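Malate synthase (Haloferax volcanii, PDB 3OYZ) catalyses the magnesium-dependent Claisen condensation of acetyl-CoA with glyoxylate and the hydrolysis of the malyl-CoA formed, giving malate for the glyoxylate cycle. Local coordinates at residues R12-S17 against V45-N50; W87-P92 against I121-G126; M366-T371 against I381-M386. One frame throughout, in Å; residues are numbered along the deposited sequence.

The three contacts follow one another along the chain, each closing before the next opens, and two parts of the fold carry them. Contacts 1 and 2 belong to the TIM barrel: contact 1 pairs the neighbouring strands 13-18 and 45-49, while contact 2 joins the loop after strand 80-81 to the loop after strand 118-121, with centres about 19 Å apart. Contact 3 lies outside the barrel sheet, in the two-stranded antiparallel sheet of 364-369 and 382-387, its centre about 25 Å from that of contact 1 and about 33 Å from that of contact 2. Contacts 1 and 3 both touch acetyl-CoA, whereas contact 2 lies near the magnesium ion, so together they border both substrate sites.

Contact 1 (R12-S17 against V45-N50); sequences RTFFTS and VWVPDN. With ACO (acetyl coenzyme *a), chain B.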
# COMPACT_ATOMS: atom_id res chain seq x y z
N ARG A 12 -18.61 -8.01 -13.00
CA ARG A 12 -19.16 -7.74 -11.67
C ARG A 12 -19.06 -8.94 -10.78
O ARG A 12 -18.90 -8.77 -9.57
CB ARG A 12 -20.68 -7.40 -11.78
CG ARG A 12 -20.94 -6.08 -12.53
CD ARG A 12 -22.45 -5.93 -12.82
NE ARG A 12 -22.80 -6.92 -13.83
CZ ARG A 12 -24.06 -7.13 -14.24
NH1 ARG A 12 -25.06 -6.43 -13.70
NH2 ARG A 12 -24.28 -7.97 -15.24
N THR A 13 -19.19 -10.16 -11.32
CA THR A 13 -19.47 -11.30 -10.45
C THR A 13 -18.66 -12.41 -11.07
O THR A 13 -18.65 -12.52 -12.29
CB THR A 13 -21.00 -11.71 -10.56
OG1 THR A 13 -21.44 -11.32 -11.86
CG2 THR A 13 -21.82 -10.79 -9.69
N PHE A 14 -18.00 -13.19 -10.22
CA PHE A 14 -17.11 -14.29 -10.56
C PHE A 14 -17.64 -15.34 -9.63
O PHE A 14 -17.35 -15.32 -8.42
CB PHE A 14 -15.65 -13.83 -10.18
CG PHE A 14 -14.57 -14.85 -10.40
CD1 PHE A 14 -13.83 -14.89 -11.57
CD2 PHE A 14 -14.17 -15.65 -9.34
CE1 PHE A 14 -12.82 -15.82 -11.76
CE2 PHE A 14 -13.14 -16.53 -9.49
CZ PHE A 14 -12.43 -16.63 -10.68
N PHE A 15 -18.43 -16.29 -10.14
CA PHE A 15 -19.12 -17.24 -9.22
C PHE A 15 -18.56 -18.64 -9.28
O PHE A 15 -18.59 -19.18 -10.37
CB PHE A 15 -20.56 -17.37 -9.80
CG PHE A 15 -21.50 -18.30 -9.05
CD1 PHE A 15 -21.47 -18.41 -7.67
CD2 PHE A 15 -22.55 -18.93 -9.75
CE1 PHE A 15 -22.37 -19.29 -6.97
CE2 PHE A 15 -23.48 -19.78 -9.08
CZ PHE A 15 -23.41 -19.92 -7.68
N THR A 16 -18.06 -19.24 -8.22
CA THR A 16 -17.56 -20.60 -8.35
C THR A 16 -18.63 -21.65 -7.93
O THR A 16 -19.31 -21.44 -6.92
CB THR A 16 -16.39 -20.82 -7.41
OG1 THR A 16 -16.73 -20.14 -6.21
CG2 THR A 16 -15.05 -20.14 -8.03
N SER A 17 -18.62 -22.81 -8.59
CA SER A 17 -19.48 -23.95 -8.23
C SER A 17 -18.68 -25.25 -8.09
O SER A 17 -17.88 -25.59 -8.94
CB SER A 17 -20.53 -24.15 -9.32
OG SER A 17 -21.36 -22.99 -9.39
N VAL A 45 -19.23 -14.02 -14.96
CA VAL A 45 -18.19 -15.05 -15.18
C VAL A 45 -18.55 -16.16 -14.26
O VAL A 45 -18.66 -16.00 -13.06
CB VAL A 45 -16.69 -14.53 -14.93
CG1 VAL A 45 -15.78 -15.69 -14.87
CG2 VAL A 45 -16.26 -13.77 -16.12
N TRP A 46 -18.69 -17.35 -14.84
CA TRP A 46 -19.04 -18.47 -14.04
C TRP A 46 -17.86 -19.42 -14.01
O TRP A 46 -17.30 -19.72 -15.05
CB TRP A 46 -20.28 -19.19 -14.67
CG TRP A 46 -20.61 -20.44 -13.88
CD1 TRP A 46 -20.60 -20.59 -12.52
CD2 TRP A 46 -20.96 -21.72 -14.42
NE1 TRP A 46 -20.91 -21.89 -12.18
CE2 TRP A 46 -21.10 -22.61 -13.34
CE3 TRP A 46 -21.19 -22.21 -15.73
CZ2 TRP A 46 -21.54 -23.95 -13.49
CZ3 TRP A 46 -21.50 -23.58 -15.89
CH2 TRP A 46 -21.68 -24.42 -14.78
N VAL A 47 -17.48 -19.90 -12.84
CA VAL A 47 -16.29 -20.72 -12.68
C VAL A 47 -16.59 -22.11 -12.13
O VAL A 47 -16.62 -22.33 -10.91
CB VAL A 47 -15.30 -19.93 -11.73
CG1 VAL A 47 -13.97 -20.64 -11.61
CG2 VAL A 47 -15.12 -18.54 -12.32
N PRO A 48 -16.79 -23.10 -13.02
CA PRO A 48 -16.81 -24.41 -12.40
C PRO A 48 -15.47 -24.72 -11.75
O PRO A 48 -14.46 -24.78 -12.45
CB PRO A 48 -16.94 -25.34 -13.60
CG PRO A 48 -17.74 -24.57 -14.63
CD PRO A 48 -17.24 -23.11 -14.44
N ASP A 49 -15.48 -25.03 -10.48
CA ASP A 49 -14.27 -25.07 -9.70
C ASP A 49 -13.77 -26.42 -9.34
O ASP A 49 -14.11 -26.88 -8.27
CB ASP A 49 -14.48 -24.21 -8.46
CG ASP A 49 -13.22 -23.95 -7.69
OD1 ASP A 49 -12.14 -24.34 -8.16
OD2 ASP A 49 -13.33 -23.43 -6.56
N ASN A 50 -12.84 -26.95 -10.14
CA ASN A 50 -12.17 -28.18 -9.82
C ASN A 50 -11.09 -28.14 -8.76
O ASN A 50 -10.47 -29.17 -8.49
CB ASN A 50 -11.62 -28.82 -11.10
CG ASN A 50 -11.82 -30.36 -11.10
OD1 ASN A 50 -12.88 -30.86 -10.70
ND2 ASN A 50 -10.82 -31.09 -11.53
N1A ACO B . -23.04 -23.26 -7.14
C2A ACO B . -24.20 -23.83 -7.53
N3A ACO B . -25.25 -23.91 -6.69
C4A ACO B . -25.21 -23.45 -5.41
C5A ACO B . -23.95 -22.82 -4.96
C6A ACO B . -22.81 -22.77 -5.90
N6A ACO B . -21.66 -22.23 -5.42
N7A ACO B . -24.12 -22.44 -3.68
C8A ACO B . -25.37 -22.82 -3.33
N9A ACO B . -26.03 -23.37 -4.36
C1B ACO B . -27.45 -23.85 -4.28
C2B ACO B . -27.64 -24.50 -2.91
O2B ACO B . -27.22 -25.86 -2.98
C3B ACO B . -29.12 -24.31 -2.65
O3B ACO B . -29.71 -25.33 -3.46
P3B ACO B . -31.19 -26.01 -3.24
O7A ACO B . -31.95 -25.28 -4.33
O8A ACO B . -31.47 -25.64 -1.80
O9A ACO B . -31.03 -27.50 -3.43
C4B ACO B . -29.38 -22.94 -3.26
O4B ACO B . -28.42 -22.79 -4.32
C5B ACO B . -29.14 -21.82 -2.26
O5B ACO B . -28.01 -22.20 -1.47
P1A ACO B . -27.62 -21.43 -0.12
O1A ACO B . -28.58 -21.61 1.01
O2A ACO B . -27.44 -20.00 -0.55
O3A ACO B . -26.20 -21.96 0.42
P2A ACO B . -26.03 -23.38 1.13
O4A ACO B . -26.86 -24.21 0.20
O5A ACO B . -26.10 -23.15 2.62
O6A ACO B . -24.47 -23.82 0.93
CBP ACO B . -22.07 -23.48 0.54
CCP ACO B . -23.34 -22.99 1.25
CDP ACO B . -21.74 -24.92 0.94
CEP ACO B . -20.93 -22.59 1.02
CAP ACO B . -22.20 -23.47 -0.99
OAP ACO B . -22.76 -22.19 -1.29
C9P ACO B . -20.89 -23.60 -1.73
O9P ACO B . -20.30 -24.68 -1.75
N8P ACO B . -20.42 -22.49 -2.32
C7P ACO B . -19.17 -22.55 -3.06
C6P ACO B . -17.92 -22.65 -2.17
C5P ACO B . -16.75 -22.42 -3.10
O5P ACO B . -16.94 -22.20 -4.29
N4P ACO B . -15.55 -22.43 -2.52
C3P ACO B . -14.29 -22.19 -3.21
C2P ACO B . -14.17 -20.74 -3.68
S1P ACO B . -13.41 -20.02 -2.25
C ACO B . -11.76 -20.35 -2.25
O ACO B . -11.26 -21.22 -2.93
CH3 ACO B . -10.92 -19.55 -1.31
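Ser17 OG is gripped twice: it accepts a nearly straight bond from Trp46 NE1 at 3.0 Å (174°), lying in the indole plane at the ring edge, and gives its own proton to the adenine N1A of acetyl-CoA at 2.8 Å. Engaged by the indole N-H, the hydroxyl is probably set to donate. The ligand's N6A reads the backbone next to it, bonding to Thr16 O at 2.9 Å, and Thr16 OG1 donates to the pantetheine carbonyl O5P. Phe15 and Trp46 lie on the Ser17 face of the sheet, Phe15 CD2 meeting Trp46 CD1 at 3.8 Å with the rings turned 39° apart. On the other face, Val47 CG2 sits over the Phe14 ring, 3.7 Å from its centroid; with CG anti to the backbone N (chi1 177°), Phe14 lays that ring under the methyl. The backbones run parallel, Val47 N bonding to Phe15 O at 2.8 Å and Asp49 N to Ser17 O at 2.9 Å. Following Pro48, Asp49 OD2 salt-bridges Arg84, which binds glyoxylate and acetyl-CoA. The strands belong to a beta-alpha-beta unit of the TIM barrel: helix 29-36 covers Phe15, Ser17 and Trp46, while strands 255-258 and 80-81 flank the pair.

Contact 2 (W87-P92 against I121-G126); sequences WHRDSP and IPEVGG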
# COMPACT_ATOMS: atom_id res chain seq x y z
N TRP A 87 -3.49 -26.02 -9.70
CA TRP A 87 -2.12 -25.52 -10.03
C TRP A 87 -1.40 -25.21 -8.74
O TRP A 87 -1.98 -24.90 -7.69
CB TRP A 87 -2.21 -24.25 -10.90
CG TRP A 87 -0.89 -23.67 -11.38
CD1 TRP A 87 -0.08 -22.74 -10.73
CD2 TRP A 87 -0.23 -24.01 -12.62
NE1 TRP A 87 1.03 -22.48 -11.53
CE2 TRP A 87 0.95 -23.21 -12.68
CE3 TRP A 87 -0.55 -24.86 -13.69
CZ2 TRP A 87 1.82 -23.27 -13.76
CZ3 TRP A 87 0.32 -24.93 -14.78
CH2 TRP A 87 1.55 -24.22 -14.73
N HIS A 88 -0.07 -25.29 -8.75
CA HIS A 88 0.56 -24.65 -7.61
C HIS A 88 2.01 -24.37 -8.04
O HIS A 88 2.71 -25.23 -8.58
CB HIS A 88 0.58 -25.54 -6.34
CG HIS A 88 0.82 -24.79 -5.07
ND1 HIS A 88 2.06 -24.24 -4.76
CD2 HIS A 88 0.01 -24.54 -4.01
CE1 HIS A 88 1.98 -23.68 -3.56
NE2 HIS A 88 0.77 -23.87 -3.08
N ARG A 89 2.46 -23.17 -7.72
CA ARG A 89 3.84 -22.74 -7.98
C ARG A 89 4.92 -23.68 -7.40
O ARG A 89 6.04 -23.69 -7.96
CB ARG A 89 4.04 -21.30 -7.41
CG ARG A 89 3.99 -21.14 -5.86
CD ARG A 89 3.78 -19.67 -5.37
NE ARG A 89 3.44 -19.63 -3.96
CZ ARG A 89 2.20 -19.83 -3.52
NH1 ARG A 89 1.17 -19.99 -4.39
NH2 ARG A 89 1.97 -19.80 -2.23
N ASP A 90 4.66 -24.35 -6.28
CA ASP A 90 5.64 -25.20 -5.64
C ASP A 90 5.37 -26.71 -5.87
O ASP A 90 6.11 -27.53 -5.33
CB ASP A 90 5.69 -24.97 -4.13
CG ASP A 90 6.03 -23.52 -3.75
OD1 ASP A 90 6.92 -22.94 -4.39
OD2 ASP A 90 5.46 -22.97 -2.80
N SER A 91 4.41 -27.09 -6.70
CA SER A 91 4.15 -28.53 -6.96
C SER A 91 4.08 -28.88 -8.43
O SER A 91 3.07 -28.69 -9.13
CB SER A 91 2.81 -28.86 -6.28
OG SER A 91 2.49 -30.21 -6.58
N PRO A 92 5.15 -29.47 -8.95
CA PRO A 92 5.11 -29.86 -10.37
C PRO A 92 3.99 -30.88 -10.70
O PRO A 92 3.46 -30.82 -11.83
CB PRO A 92 6.47 -30.55 -10.58
CG PRO A 92 7.35 -29.92 -9.49
CD PRO A 92 6.45 -29.76 -8.33
N ILE A 121 -6.39 -20.12 -13.11
CA ILE A 121 -5.23 -20.75 -12.50
C ILE A 121 -4.93 -20.18 -11.12
O ILE A 121 -4.58 -18.99 -10.92
CB ILE A 121 -3.97 -20.62 -13.47
CG1 ILE A 121 -4.35 -20.98 -14.91
CG2 ILE A 121 -2.70 -21.37 -13.00
CD1 ILE A 121 -4.87 -22.46 -15.14
N PRO A 122 -5.01 -21.09 -10.14
CA PRO A 122 -4.81 -20.69 -8.79
C PRO A 122 -3.32 -20.82 -8.42
O PRO A 122 -2.54 -21.45 -9.09
CB PRO A 122 -5.60 -21.75 -8.03
CG PRO A 122 -5.24 -23.02 -8.81
CD PRO A 122 -5.46 -22.50 -10.23
N GLU A 123 -2.95 -20.23 -7.31
CA GLU A 123 -1.68 -20.43 -6.61
C GLU A 123 -0.42 -20.05 -7.45
O GLU A 123 0.61 -20.70 -7.24
CB GLU A 123 -1.59 -21.88 -6.09
CG GLU A 123 -2.61 -22.25 -5.02
CD GLU A 123 -2.24 -21.68 -3.68
OE1 GLU A 123 -2.94 -22.01 -2.73
OE2 GLU A 123 -1.33 -20.83 -3.53
N VAL A 124 -0.52 -19.14 -8.41
CA VAL A 124 0.61 -18.78 -9.27
C VAL A 124 1.67 -18.10 -8.33
O VAL A 124 1.35 -17.66 -7.21
CB VAL A 124 0.16 -17.93 -10.46
CG1 VAL A 124 -0.80 -18.74 -11.45
CG2 VAL A 124 -0.48 -16.61 -10.00
N GLY A 125 2.93 -18.08 -8.76
CA GLY A 125 4.02 -17.47 -7.97
C GLY A 125 4.54 -16.27 -8.74
O GLY A 125 3.73 -15.44 -9.16
N GLY A 126 5.87 -16.21 -8.97
CA GLY A 126 6.47 -15.11 -9.77
C GLY A 126 6.17 -15.24 -11.24
O GLY A 126 5.57 -16.26 -11.69
O HOH W 1 -0.78 -19.32 -1.34
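Two loops of the TIM barrel, one leading into helix 92-105 and the other following strand 118-121, meet beside the magnesium site, joined by an Arg89-Glu123 salt bridge and the packing of Trp87. Arg89 NH1 meets Glu123 OE2 at 2.8 Å, approaching on the anti side, 17° out of the carboxylate plane. The same NH1 makes a weak bond to Glu123 O, and the backbone Arg89 N makes a straighter bond to that carbonyl at 3.1 Å. CG of Arg89 stands between the backbone N and the carbonyl carbon (chi1 67°), and from there the chain runs extended past Gly125, where CD lies 3.4 Å from the glycine CA. A water accepts from Arg89 NH2 and donates to Glu123 OE2, giving that oxygen a second partner. Glu123 CB lies over one face of the His88 imidazole, whose ND1 accepts a bond from Asp90 N. Ile121 CG2 rests on the five-membered ring of Trp87, 3.6 Å from its centroid, and the indole NE1 bonds to Asp129. Glu158, a magnesium ligand, accepts a bond from Glu123 N. The cationic guanidinium probably offsets part of the negative charge gathered near the metal.

Contact 3 (M366-T371 against I381-M386); sequences MTQSAT and IEKDRM. With ACO (acetyl coenzyme *a), chain B.
Strands 366-369 and 382-386 run antiparallel as a beta hairpin, their axes 4.7 Å apart at closest approach and their directions 158° apart, forming the two-stranded sheet that stands outside the TIM barrel. Met366 with Arg385 and Gln368 with Lys383 are the hydrogen-bonded pairs, each closed by two bonds, of which Lys383 N to Gln368 O is short and nearly straight (2.8 Å, 174°). Thr367 with Asp384 and Ser369 with Glu382 are the non-hydrogen-bonded pairs, with side chains on the other face. There Thr367 and Asp384 project together from neighbouring strands: OG1 of the threonine, beside the backbone N, gives a weak bond to Asp384 OD1 at 3.2 Å. The other oxygen, Asp384 OD2, is held by Arg236, a residue that hydrogen-bonds to acetyl-CoA, so the aspartate links this sheet to the acetyl-CoA site. The methyl CG2 of Thr367 meets the chain of Glu382, 3.6 Å from its CG. On the opposite face, Gln368 OE1 comes up against the Lys383 chain, 3.7 Å from CD, while Lys383 NZ reaches on to the carbonyls of Leu334 and Thr337. Arg385 turns away from the pair to Asp233 and the carbonyl of Gly204. At the far end, Ala370 and Ile381 pack on Trp279 of the third subunit. Met386 carries the second strand to acetyl-CoA, its CG lying 3.5 Å from CEP, and bends at chi2 and chi3 curl the chain along the pantetheine arm. Replacing this methionine with an alanine would remove the thioether chain and is likely to leave a gap beside the arm between CEP and S1P and let it shift more freely. The Met386 methyl CE ends 3.7 Å from the thioester sulfur S1P.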
# COMPACT_ATOMS: atom_id res chain seq x y z
N MET A 366 -19.69 -23.65 8.00
CA MET A 366 -19.45 -24.03 9.39
C MET A 366 -20.10 -23.00 10.30
O MET A 366 -20.22 -21.83 9.92
CB MET A 366 -17.97 -24.14 9.69
CG MET A 366 -17.66 -24.82 11.01
SD MET A 366 -15.88 -25.04 11.03
CE MET A 366 -15.66 -26.43 9.90
N THR A 367 -20.51 -23.45 11.49
CA THR A 367 -21.46 -22.72 12.33
C THR A 367 -20.96 -22.51 13.75
O THR A 367 -20.45 -23.44 14.38
CB THR A 367 -22.84 -23.41 12.32
OG1 THR A 367 -23.48 -23.17 11.05
CG2 THR A 367 -23.73 -22.87 13.40
N GLN A 368 -21.05 -21.27 14.22
CA GLN A 368 -20.92 -20.96 15.65
C GLN A 368 -22.30 -20.50 16.13
O GLN A 368 -22.91 -19.60 15.53
CB GLN A 368 -19.84 -19.89 15.91
CG GLN A 368 -18.62 -20.04 15.01
CD GLN A 368 -17.76 -18.79 14.92
OE1 GLN A 368 -18.22 -17.72 14.50
NE2 GLN A 368 -16.50 -18.94 15.29
N SER A 369 -22.79 -21.17 17.18
CA SER A 369 -24.11 -21.02 17.84
C SER A 369 -24.00 -20.55 19.30
O SER A 369 -23.11 -21.00 20.04
CB SER A 369 -24.87 -22.36 17.78
OG SER A 369 -25.06 -22.86 16.46
N ALA A 370 -24.90 -19.65 19.70
CA ALA A 370 -24.89 -19.06 21.06
C ALA A 370 -26.26 -18.70 21.66
O ALA A 370 -27.25 -18.66 20.93
CB ALA A 370 -23.99 -17.84 21.09
N THR A 371 -26.26 -18.44 22.98
CA THR A 371 -27.28 -17.71 23.77
C THR A 371 -28.38 -18.64 24.28
O THR A 371 -29.00 -19.37 23.49
CB THR A 371 -27.83 -16.42 23.06
OG1 THR A 371 -27.34 -15.25 23.72
CG2 THR A 371 -29.36 -16.34 22.97
N ILE A 381 -28.49 -17.03 18.38
CA ILE A 381 -27.94 -16.70 17.05
C ILE A 381 -27.06 -17.81 16.45
O ILE A 381 -26.59 -18.70 17.17
CB ILE A 381 -27.13 -15.38 17.06
CG1 ILE A 381 -26.05 -15.44 18.14
CG2 ILE A 381 -28.04 -14.16 17.19
CD1 ILE A 381 -24.96 -14.38 18.00
N GLU A 382 -26.84 -17.71 15.14
CA GLU A 382 -26.14 -18.71 14.32
C GLU A 382 -25.27 -18.02 13.25
O GLU A 382 -25.80 -17.45 12.29
CB GLU A 382 -27.18 -19.65 13.69
CG GLU A 382 -26.65 -20.85 12.92
CD GLU A 382 -27.57 -22.07 13.01
OE1 GLU A 382 -28.79 -21.89 13.21
OE2 GLU A 382 -27.08 -23.21 12.88
N LYS A 383 -23.95 -18.02 13.44
CA LYS A 383 -23.00 -17.32 12.54
C LYS A 383 -22.46 -18.35 11.55
O LYS A 383 -21.94 -19.37 11.99
CB LYS A 383 -21.86 -16.76 13.38
CG LYS A 383 -21.44 -15.34 13.02
CD LYS A 383 -20.46 -14.83 14.07
CE LYS A 383 -20.39 -13.31 14.03
NZ LYS A 383 -21.63 -12.74 14.62
N ASP A 384 -22.61 -18.11 10.25
CA ASP A 384 -22.17 -19.05 9.19
C ASP A 384 -20.92 -18.54 8.46
O ASP A 384 -20.85 -17.38 8.09
CB ASP A 384 -23.23 -19.29 8.10
CG ASP A 384 -24.36 -20.22 8.52
OD1 ASP A 384 -24.58 -20.46 9.73
OD2 ASP A 384 -25.06 -20.69 7.59
N ARG A 385 -19.96 -19.41 8.19
CA ARG A 385 -18.80 -19.05 7.37
C ARG A 385 -18.49 -20.22 6.44
O ARG A 385 -18.46 -21.37 6.91
CB ARG A 385 -17.60 -18.78 8.27
CG ARG A 385 -16.41 -18.21 7.53
CD ARG A 385 -15.14 -18.38 8.34
NE ARG A 385 -14.03 -17.83 7.55
CZ ARG A 385 -12.82 -17.57 8.03
NH1 ARG A 385 -12.56 -17.81 9.30
NH2 ARG A 385 -11.88 -17.10 7.23
N MET A 386 -18.31 -19.94 5.14
CA MET A 386 -17.82 -20.93 4.16
C MET A 386 -16.39 -21.35 4.53
O MET A 386 -15.52 -20.49 4.73
CB MET A 386 -17.93 -20.37 2.74
CG MET A 386 -17.67 -21.35 1.56
SD MET A 386 -15.92 -21.71 1.17
CE MET A 386 -15.28 -20.03 0.89
N1A ACO B . -23.04 -23.26 -7.14
C2A ACO B . -24.20 -23.83 -7.53
N3A ACO B . -25.25 -23.91 -6.69
C4A ACO B . -25.21 -23.45 -5.41
C5A ACO B . -23.95 -22.82 -4.96
C6A ACO B . -22.81 -22.77 -5.90
N6A ACO B . -21.66 -22.23 -5.42
N7A ACO B . -24.12 -22.44 -3.68
C8A ACO B . -25.37 -22.82 -3.33
N9A ACO B . -26.03 -23.37 -4.36
C1B ACO B . -27.45 -23.85 -4.28
C2B ACO B . -27.64 -24.50 -2.91
O2B ACO B . -27.22 -25.86 -2.98
C3B ACO B . -29.12 -24.31 -2.65
O3B ACO B . -29.71 -25.33 -3.46
P3B ACO B . -31.19 -26.01 -3.24
O7A ACO B . -31.95 -25.28 -4.33
O8A ACO B . -31.47 -25.64 -1.80
O9A ACO B . -31.03 -27.50 -3.43
C4B ACO B . -29.38 -22.94 -3.26
O4B ACO B . -28.42 -22.79 -4.32
C5B ACO B . -29.14 -21.82 -2.26
O5B ACO B . -28.01 -22.20 -1.47
P1A ACO B . -27.62 -21.43 -0.12
O1A ACO B . -28.58 -21.61 1.01
O2A ACO B . -27.44 -20.00 -0.55
O3A ACO B . -26.20 -21.96 0.42
P2A ACO B . -26.03 -23.38 1.13
O4A ACO B . -26.86 -24.21 0.20
O5A ACO B . -26.10 -23.15 2.62
O6A ACO B . -24.47 -23.82 0.93
CBP ACO B . -22.07 -23.48 0.54
CCP ACO B . -23.34 -22.99 1.25
CDP ACO B . -21.74 -24.92 0.94
CEP ACO B . -20.93 -22.59 1.02
CAP ACO B . -22.20 -23.47 -0.99
OAP ACO B . -22.76 -22.19 -1.29
C9P ACO B . -20.89 -23.60 -1.73
O9P ACO B . -20.30 -24.68 -1.75
N8P ACO B . -20.42 -22.49 -2.32
C7P ACO B . -19.17 -22.55 -3.06
C6P ACO B . -17.92 -22.65 -2.17
C5P ACO B . -16.75 -22.42 -3.10
O5P ACO B . -16.94 -22.20 -4.29
N4P ACO B . -15.55 -22.43 -2.52
C3P ACO B . -14.29 -22.19 -3.21
C2P ACO B . -14.17 -20.74 -3.68
S1P ACO B . -13.41 -20.02 -2.25
C ACO B . -11.76 -20.35 -2.25
O ACO B . -11.26 -21.22 -2.93
CH3 ACO B . -10.92 -19.55 -1.31